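PDB 4QD8: putative esterase PA1618 from Pseudomonas aeruginosa, which probably hydrolyses acyl-coenzyme A thioesters as a hotdog-fold enzyme of the PaaI family, and binds the substrate analogue phenacyl-CoA. Local coordinates for residues H108-L120 and S128-L140. Sequence-based numbering, arbitrary orientation.
Sequences HLGRTTHVWDIRL and SCIARLTMAVVPL
Trp116 and Leu133 form a hydrogen-bonded pair midway along an antiparallel hairpin of the hotdog sheet, which closes on a classic beta bulge, Ser128 and Cys129 both facing Leu120. Around Trp116 and Leu133, Ile118, Ala131, Met135 and His114 share the face turned to helix 56-72. Packing is close here: Ile118 CD1 reaches Leu133 CB at 4.0 Å, while small Ala131 sits across from branched Ile118. Met135 brings CG to the edge of the indole, 4.1 Å from Trp116 CD1. Ser71 of the helix hydrogen-bonds both His114 ND1 and Trp116 NE1, satisfying two buried ring nitrogens. At the solvent-side end, where Val137 N still bonds to Thr112 O, the imidazole of His114 is sandwiched between Leu109 and Val137, whose CG2 makes a CH-pi contact 4.0 Å from the ring centroid; beyond it Thr112 and Arg111 are exposed. The other face is more polar. Ile130, extended with CG1 anti to its backbone N (chi1 175°), lays CD1 over the guanidinium of Arg119, 3.4 Å from NE, which forms a salt bridge to Asp117. Arg132 and Thr134 hydrogen-bond to Asn88 and Asn90 of a second subunit. Thus the mostly apolar face suits helix packing, whereas the other offers polar groups to a partner chain.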
ATOM      1  N   HIS A 108     -15.094  -4.917  -2.602  1.00 15.51           N
ATOM      2  CA  HIS A 108     -16.017  -4.796  -1.474  1.00 18.88           C
ATOM      3  C   HIS A 108     -16.697  -3.441  -1.469  1.00 20.65           C
ATOM      4  O   HIS A 108     -16.033  -2.403  -1.481  1.00 16.49           O
ATOM      5  CB  HIS A 108     -15.280  -5.048  -0.145  1.00 17.63           C
ATOM      6  CG  HIS A 108     -16.105  -4.785   1.075  1.00 20.55           C
ATOM      7  ND1 HIS A 108     -17.298  -5.435   1.336  1.00 23.25           N
ATOM      8  CD2 HIS A 108     -15.910  -3.940   2.119  1.00 18.35           C
ATOM      9  CE1 HIS A 108     -17.792  -5.003   2.482  1.00 22.01           C
ATOM     10  NE2 HIS A 108     -16.976  -4.093   2.974  1.00 23.14           N
ATOM     11  N   LEU A 109     -18.031  -3.445  -1.452  1.00 17.39           N
ATOM     12  CA  LEU A 109     -18.773  -2.209  -1.284  1.00 19.22           C
ATOM     13  C   LEU A 109     -19.450  -2.218   0.074  1.00 19.28           C
ATOM     14  O   LEU A 109     -20.541  -2.781   0.215  1.00 20.44           O
ATOM     15  CB  LEU A 109     -19.837  -2.078  -2.369  1.00 21.67           C
ATOM     16  CG  LEU A 109     -19.329  -2.049  -3.810  1.00 22.04           C
ATOM     17  CD1 LEU A 109     -20.495  -1.759  -4.723  1.00 25.88           C
ATOM     18  CD2 LEU A 109     -18.248  -0.997  -3.982  1.00 23.07           C
ATOM     19  N   GLY A 110     -18.802  -1.626   1.068  1.00 19.23           N
ATOM     20  CA  GLY A 110     -19.327  -1.593   2.417  1.00 19.91           C
ATOM     21  C   GLY A 110     -20.171  -0.351   2.588  1.00 19.91           C
ATOM     22  O   GLY A 110     -20.362   0.411   1.632  1.00 19.64           O
ATOM     23  N   ARG A 111     -20.687  -0.136   3.793  1.00 18.62           N
ATOM     24  CA  ARG A 111     -21.453   1.076   4.033  1.00 20.23           C
ATOM     25  C   ARG A 111     -20.610   2.347   4.109  1.00 22.23           C
ATOM     26  O   ARG A 111     -21.086   3.420   3.750  1.00 25.68           O
ATOM     27  CB  ARG A 111     -22.292   0.940   5.306  1.00 22.20           C
ATOM     28  CG  ARG A 111     -23.379  -0.090   5.183  1.00 22.79           C
ATOM     29  CD  ARG A 111     -24.360   0.059   6.327  1.00 23.39           C
ATOM     30  NE  ARG A 111     -23.763  -0.303   7.609  1.00 24.50           N
ATOM     31  CZ  ARG A 111     -24.351  -0.096   8.785  1.00 29.88           C
ATOM     32  NH1 ARG A 111     -25.541   0.488   8.838  1.00 29.10           N
ATOM     33  NH2 ARG A 111     -23.746  -0.465   9.908  1.00 33.01           N
ATOM     34  N   THR A 112     -19.371   2.239   4.583  1.00 18.61           N
ATOM     35  CA  THR A 112     -18.552   3.435   4.804  1.00 20.83           C
ATOM     36  C   THR A 112     -17.286   3.461   3.943  1.00 19.84           C
ATOM     37  O   THR A 112     -16.662   4.508   3.796  1.00 21.75           O
ATOM     38  CB  THR A 112     -18.150   3.597   6.274  1.00 22.89           C
ATOM     39  OG1 THR A 112     -17.390   2.464   6.693  1.00 24.42           O
ATOM     40  CG2 THR A 112     -19.383   3.720   7.159  1.00 25.39           C
ATOM     41  N   THR A 113     -16.920   2.312   3.381  1.00 19.64           N
ATOM     42  CA  THR A 113     -15.766   2.244   2.475  1.00 18.24           C
ATOM     43  C   THR A 113     -16.058   1.366   1.277  1.00 19.82           C
ATOM     44  O   THR A 113     -16.859   0.439   1.359  1.00 19.43           O
ATOM     45  CB  THR A 113     -14.502   1.678   3.164  1.00 21.42           C
ATOM     46  OG1 THR A 113     -14.772   0.346   3.611  1.00 22.58           O
ATOM     47  CG2 THR A 113     -14.068   2.549   4.333  1.00 24.78           C
ATOM     48  N   HIS A 114     -15.402   1.664   0.158  1.00 17.08           N
ATOM     49  CA  HIS A 114     -15.466   0.817  -1.024  1.00 12.65           C
ATOM     50  C   HIS A 114     -14.041   0.456  -1.359  1.00 13.09           C
ATOM     51  O   HIS A 114     -13.144   1.281  -1.192  1.00 16.55           O
ATOM     52  CB  HIS A 114     -16.018   1.577  -2.231  1.00 17.61           C
ATOM     53  CG  HIS A 114     -17.473   1.901  -2.151  1.00 16.92           C
ATOM     54  ND1 HIS A 114     -18.104   2.690  -3.091  1.00 20.66           N
ATOM     55  CD2 HIS A 114     -18.427   1.552  -1.250  1.00 20.64           C
ATOM     56  CE1 HIS A 114     -19.385   2.800  -2.780  1.00 20.23           C
ATOM     57  NE2 HIS A 114     -19.605   2.131  -1.665  1.00 18.99           N
ATOM     58  N   VAL A 115     -13.836  -0.758  -1.845  1.00 13.30           N
ATOM     59  CA  VAL A 115     -12.506  -1.174  -2.303  1.00 12.89           C
ATOM     60  C   VAL A 115     -12.628  -1.654  -3.751  1.00 13.79           C
ATOM     61  O   VAL A 115     -13.442  -2.533  -4.061  1.00 14.83           O
ATOM     62  CB  VAL A 115     -11.917  -2.277  -1.398  1.00 13.10           C
ATOM     63  CG1 VAL A 115     -10.500  -2.655  -1.859  1.00 15.53           C
ATOM     64  CG2 VAL A 115     -11.873  -1.827   0.061  1.00 14.75           C
ATOM     65  N   TRP A 116     -11.812  -1.072  -4.635  1.00 12.36           N
ATOM     66  CA  TRP A 116     -11.811  -1.377  -6.066  1.00 13.09           C
ATOM     67  C   TRP A 116     -10.479  -1.996  -6.496  1.00 13.47           C
ATOM     68  O   TRP A 116      -9.420  -1.560  -6.030  1.00 14.66           O
ATOM     69  CB  TRP A 116     -12.028  -0.090  -6.879  1.00 14.18           C
ATOM     70  CG  TRP A 116     -13.389   0.507  -6.673  1.00 13.80           C
ATOM     71  CD1 TRP A 116     -13.716   1.539  -5.844  1.00 17.15           C
ATOM     72  CD2 TRP A 116     -14.606   0.072  -7.282  1.00 16.38           C
ATOM     73  NE1 TRP A 116     -15.076   1.778  -5.907  1.00 17.03           N
ATOM     74  CE2 TRP A 116     -15.643   0.890  -6.785  1.00 17.92           C
ATOM     75  CE3 TRP A 116     -14.926  -0.939  -8.196  1.00 14.93           C
ATOM     76  CZ2 TRP A 116     -16.987   0.732  -7.177  1.00 17.25           C
ATOM     77  CZ3 TRP A 116     -16.267  -1.089  -8.595  1.00 18.85           C
ATOM     78  CH2 TRP A 116     -17.270  -0.256  -8.077  1.00 18.66           C
ATOM     79  N   ASP A 117     -10.559  -2.988  -7.376  1.00 14.58           N
ATOM     80  CA  ASP A 117      -9.401  -3.636  -7.990  1.00 15.66           C
ATOM     81  C   ASP A 117      -9.265  -3.016  -9.378  1.00 17.30           C
ATOM     82  O   ASP A 117     -10.211  -3.064 -10.170  1.00 16.37           O
ATOM     83  CB  ASP A 117      -9.681  -5.137  -8.092  1.00 16.18           C
ATOM     84  CG  ASP A 117      -8.636  -5.885  -8.895  1.00 21.67           C
ATOM     85  OD1 ASP A 117      -7.440  -5.810  -8.562  1.00 22.47           O
ATOM     86  OD2 ASP A 117      -9.028  -6.579  -9.849  1.00 29.57           O
ATOM     87  N   ILE A 118      -8.125  -2.395  -9.687  1.00 15.87           N
ATOM     88  CA  ILE A 118      -8.001  -1.724 -10.981  1.00 13.44           C
ATOM     89  C   ILE A 118      -6.792  -2.264 -11.738  1.00 14.86           C
ATOM     90  O   ILE A 118      -5.666  -2.219 -11.237  1.00 17.38           O
ATOM     91  CB  ILE A 118      -7.946  -0.194 -10.820  1.00 13.98           C
ATOM     92  CG1 ILE A 118      -9.230   0.273 -10.128  1.00 16.00           C
ATOM     93  CG2 ILE A 118      -7.846   0.494 -12.188  1.00 17.65           C
ATOM     94  CD1 ILE A 118      -9.059   1.488  -9.274  1.00 19.85           C
ATOM     95  N   ARG A 119      -7.046  -2.817 -12.925  1.00 14.09           N
ATOM     96  CA  ARG A 119      -5.982  -3.437 -13.730  1.00 16.16           C
ATOM     97  C   ARG A 119      -5.711  -2.608 -14.987  1.00 16.49           C
ATOM     98  O   ARG A 119      -6.637  -2.301 -15.738  1.00 16.59           O
ATOM     99  CB  ARG A 119      -6.373  -4.860 -14.169  1.00 17.87           C
ATOM    100  CG  ARG A 119      -6.838  -5.817 -13.071  1.00 22.02           C
ATOM    101  CD  ARG A 119      -5.780  -6.046 -12.025  1.00 22.48           C
ATOM    102  NE  ARG A 119      -6.255  -6.982 -11.004  1.00 25.89           N
ATOM    103  CZ  ARG A 119      -6.067  -8.298 -11.041  1.00 29.48           C
ATOM    104  NH1 ARG A 119      -5.392  -8.851 -12.042  1.00 32.15           N
ATOM    105  NH2 ARG A 119      -6.544  -9.058 -10.064  1.00 28.98           N
ATOM    106  N   LEU A 120      -4.440  -2.284 -15.230  1.00 14.91           N
ATOM    107  CA  LEU A 120      -4.061  -1.459 -16.376  1.00 12.78           C
ATOM    108  C   LEU A 120      -3.177  -2.247 -17.326  1.00 15.21           C
ATOM    109  O   LEU A 120      -2.375  -3.093 -16.899  1.00 16.85           O
ATOM    110  CB  LEU A 120      -3.310  -0.195 -15.932  1.00 13.97           C
ATOM    111  CG  LEU A 120      -4.135   0.961 -15.364  1.00 19.30           C
ATOM    112  CD1 LEU A 120      -4.709   0.588 -14.011  1.00 20.93           C
ATOM    113  CD2 LEU A 120      -3.292   2.208 -15.245  1.00 20.03           C
ATOM    114  N   SER A 128       0.422  -3.639 -17.103  1.00 15.56           N
ATOM    115  CA  SER A 128       1.390  -2.562 -16.931  1.00 16.69           C
ATOM    116  C   SER A 128       1.355  -1.978 -15.522  1.00 14.41           C
ATOM    117  O   SER A 128       2.333  -1.416 -15.051  1.00 16.05           O
ATOM    118  CB  SER A 128       1.163  -1.446 -17.953  1.00 17.03           C
ATOM    119  OG  SER A 128      -0.131  -0.864 -17.820  1.00 15.31           O
ATOM    120  N   CYS A 129       0.202  -2.088 -14.864  1.00 15.43           N
ATOM    121  CA  CYS A 129       0.066  -1.565 -13.505  1.00 12.91           C
ATOM    122  C   CYS A 129      -1.135  -2.254 -12.859  1.00 13.93           C
ATOM    123  O   CYS A 129      -2.112  -2.582 -13.537  1.00 15.76           O
ATOM    124  CB  CYS A 129      -0.126  -0.037 -13.549  1.00 17.17           C
ATOM    125  SG  CYS A 129      -0.428   0.785 -11.968  1.00 16.58           S
ATOM    126  N   ILE A 130      -1.046  -2.509 -11.555  1.00 13.74           N
ATOM    127  CA  ILE A 130      -2.219  -2.966 -10.825  1.00 15.85           C
ATOM    128  C   ILE A 130      -2.407  -2.025  -9.653  1.00 14.27           C
ATOM    129  O   ILE A 130      -1.446  -1.696  -8.961  1.00 14.10           O
ATOM    130  CB  ILE A 130      -2.120  -4.442 -10.353  1.00 15.08           C
ATOM    131  CG1 ILE A 130      -3.340  -4.802  -9.492  1.00 17.37           C
ATOM    132  CG2 ILE A 130      -0.805  -4.716  -9.581  1.00 13.94           C
ATOM    133  CD1 ILE A 130      -3.445  -6.299  -9.215  1.00 19.61           C
ATOM    134  N   ALA A 131      -3.637  -1.564  -9.437  1.00 12.45           N
ATOM    135  CA  ALA A 131      -3.894  -0.615  -8.362  1.00 12.83           C
ATOM    136  C   ALA A 131      -4.997  -1.141  -7.470  1.00 14.18           C
ATOM    137  O   ALA A 131      -5.851  -1.901  -7.918  1.00 14.55           O
ATOM    138  CB  ALA A 131      -4.275   0.755  -8.917  1.00 14.78           C
ATOM    139  N   ARG A 132      -4.970  -0.740  -6.206  1.00 14.84           N
ATOM    140  CA  ARG A 132      -6.126  -0.973  -5.344  1.00 14.72           C
ATOM    141  C   ARG A 132      -6.523   0.332  -4.680  1.00 12.69           C
ATOM    142  O   ARG A 132      -5.683   1.094  -4.172  1.00 13.62           O
ATOM    143  CB  ARG A 132      -5.874  -2.093  -4.327  1.00 12.76           C
ATOM    144  CG  ARG A 132      -7.181  -2.583  -3.664  1.00 13.56           C
ATOM    145  CD  ARG A 132      -6.989  -3.862  -2.846  1.00 14.35           C
ATOM    146  NE  ARG A 132      -6.240  -3.601  -1.628  1.00 15.69           N
ATOM    147  CZ  ARG A 132      -4.959  -3.894  -1.445  1.00 17.98           C
ATOM    148  NH1 ARG A 132      -4.268  -4.519  -2.394  1.00 17.62           N
ATOM    149  NH2 ARG A 132      -4.375  -3.577  -0.301  1.00 19.49           N
ATOM    150  N   LEU A 133      -7.815   0.628  -4.731  1.00 12.10           N
ATOM    151  CA  LEU A 133      -8.303   1.915  -4.260  1.00 13.24           C
ATOM    152  C   LEU A 133      -9.348   1.726  -3.170  1.00 12.39           C
ATOM    153  O   LEU A 133     -10.283   0.942  -3.338  1.00 13.44           O
ATOM    154  CB  LEU A 133      -8.956   2.670  -5.422  1.00 14.77           C
ATOM    155  CG  LEU A 133      -9.599   4.025  -5.089  1.00 12.87           C
ATOM    156  CD1 LEU A 133      -8.576   5.030  -4.580  1.00 16.92           C
ATOM    157  CD2 LEU A 133     -10.302   4.551  -6.366  1.00 15.73           C
ATOM    158  N   THR A 134      -9.157   2.421  -2.055  1.00 13.80           N
ATOM    159  CA  THR A 134     -10.163   2.497  -0.983  1.00 14.03           C
ATOM    160  C   THR A 134     -10.820   3.877  -0.988  1.00 14.46           C
ATOM    161  O   THR A 134     -10.145   4.892  -0.824  1.00 14.09           O
ATOM    162  CB  THR A 134      -9.518   2.258   0.371  1.00 14.23           C
ATOM    163  OG1 THR A 134      -8.816   1.012   0.326  1.00 17.31           O
ATOM    164  CG2 THR A 134     -10.579   2.211   1.503  1.00 17.25           C
ATOM    165  N   MET A 135     -12.142   3.901  -1.181  1.00 14.12           N
ATOM    166  CA  MET A 135     -12.923   5.137  -1.166  1.00 16.40           C
ATOM    167  C   MET A 135     -13.641   5.243   0.165  1.00 16.88           C
ATOM    168  O   MET A 135     -14.060   4.236   0.721  1.00 17.25           O
ATOM    169  CB  MET A 135     -13.981   5.098  -2.278  1.00 16.94           C
ATOM    170  CG  MET A 135     -13.412   5.001  -3.687  1.00 17.70           C
ATOM    171  SD  MET A 135     -12.495   6.479  -4.155  1.00 18.91           S
ATOM    172  CE  MET A 135     -13.796   7.721  -4.136  1.00 18.92           C
ATOM    173  N   ALA A 136     -13.773   6.462   0.678  1.00 16.30           N
ATOM    174  CA  ALA A 136     -14.624   6.711   1.841  1.00 17.81           C
ATOM    175  C   ALA A 136     -16.000   7.152   1.352  1.00 18.70           C
ATOM    176  O   ALA A 136     -16.118   7.928   0.409  1.00 19.71           O
ATOM    177  CB  ALA A 136     -14.026   7.771   2.721  1.00 17.60           C
ATOM    178  N   VAL A 137     -17.038   6.652   2.008  1.00 18.43           N
ATOM    179  CA  VAL A 137     -18.407   7.076   1.716  1.00 20.72           C
ATOM    180  C   VAL A 137     -18.785   8.084   2.798  1.00 27.08           C
ATOM    181  O   VAL A 137     -18.782   7.745   3.981  1.00 24.62           O
ATOM    182  CB  VAL A 137     -19.370   5.883   1.730  1.00 22.90           C
ATOM    183  CG1 VAL A 137     -20.776   6.334   1.321  1.00 24.26           C
ATOM    184  CG2 VAL A 137     -18.874   4.805   0.794  1.00 25.02           C
ATOM    185  N   VAL A 138     -19.077   9.318   2.386  1.00 25.51           N
ATOM    186  CA  VAL A 138     -19.241  10.443   3.312  1.00 27.77           C
ATOM    187  C   VAL A 138     -20.623  11.083   3.142  1.00 28.37           C
ATOM    188  O   VAL A 138     -21.029  11.393   2.025  1.00 26.95           O
ATOM    189  CB  VAL A 138     -18.151  11.511   3.074  1.00 29.89           C
ATOM    190  CG1 VAL A 138     -18.203  12.584   4.149  1.00 31.68           C
ATOM    191  CG2 VAL A 138     -16.762  10.868   3.025  1.00 27.69           C
ATOM    192  N   PRO A 139     -21.353  11.278   4.254  1.00 33.18           N
ATOM    193  CA  PRO A 139     -22.668  11.935   4.146  1.00 30.78           C
ATOM    194  C   PRO A 139     -22.546  13.397   3.714  1.00 32.67           C
ATOM    195  O   PRO A 139     -21.682  14.098   4.227  1.00 34.74           O
ATOM    196  CB  PRO A 139     -23.219  11.845   5.574  1.00 33.83           C
ATOM    197  CG  PRO A 139     -22.524  10.663   6.180  1.00 36.16           C
ATOM    198  CD  PRO A 139     -21.120  10.728   5.602  1.00 31.23           C
ATOM    199  N   LEU A 140     -23.390  13.843   2.782  1.00 35.21           N
ATOM    200  CA  LEU A 140     -23.385  15.240   2.330  1.00 36.02           C
ATOM    201  C   LEU A 140     -23.723  16.198   3.474  1.00 42.42           C
ATOM    202  O   LEU A 140     -24.512  15.866   4.362  1.00 41.18           O
ATOM    203  CB  LEU A 140     -24.379  15.444   1.182  1.00 34.33           C
ATOM    204  CG  LEU A 140     -24.131  14.698  -0.128  1.00 32.74           C
ATOM    205  CD1 LEU A 140     -25.423  14.542  -0.916  1.00 33.44           C
ATOM    206  CD2 LEU A 140     -23.085  15.417  -0.965  1.00 31.10           C
TER
HETATM  207  O   HOH W   1      -6.294  -4.504  -6.851  1.00 18.53           O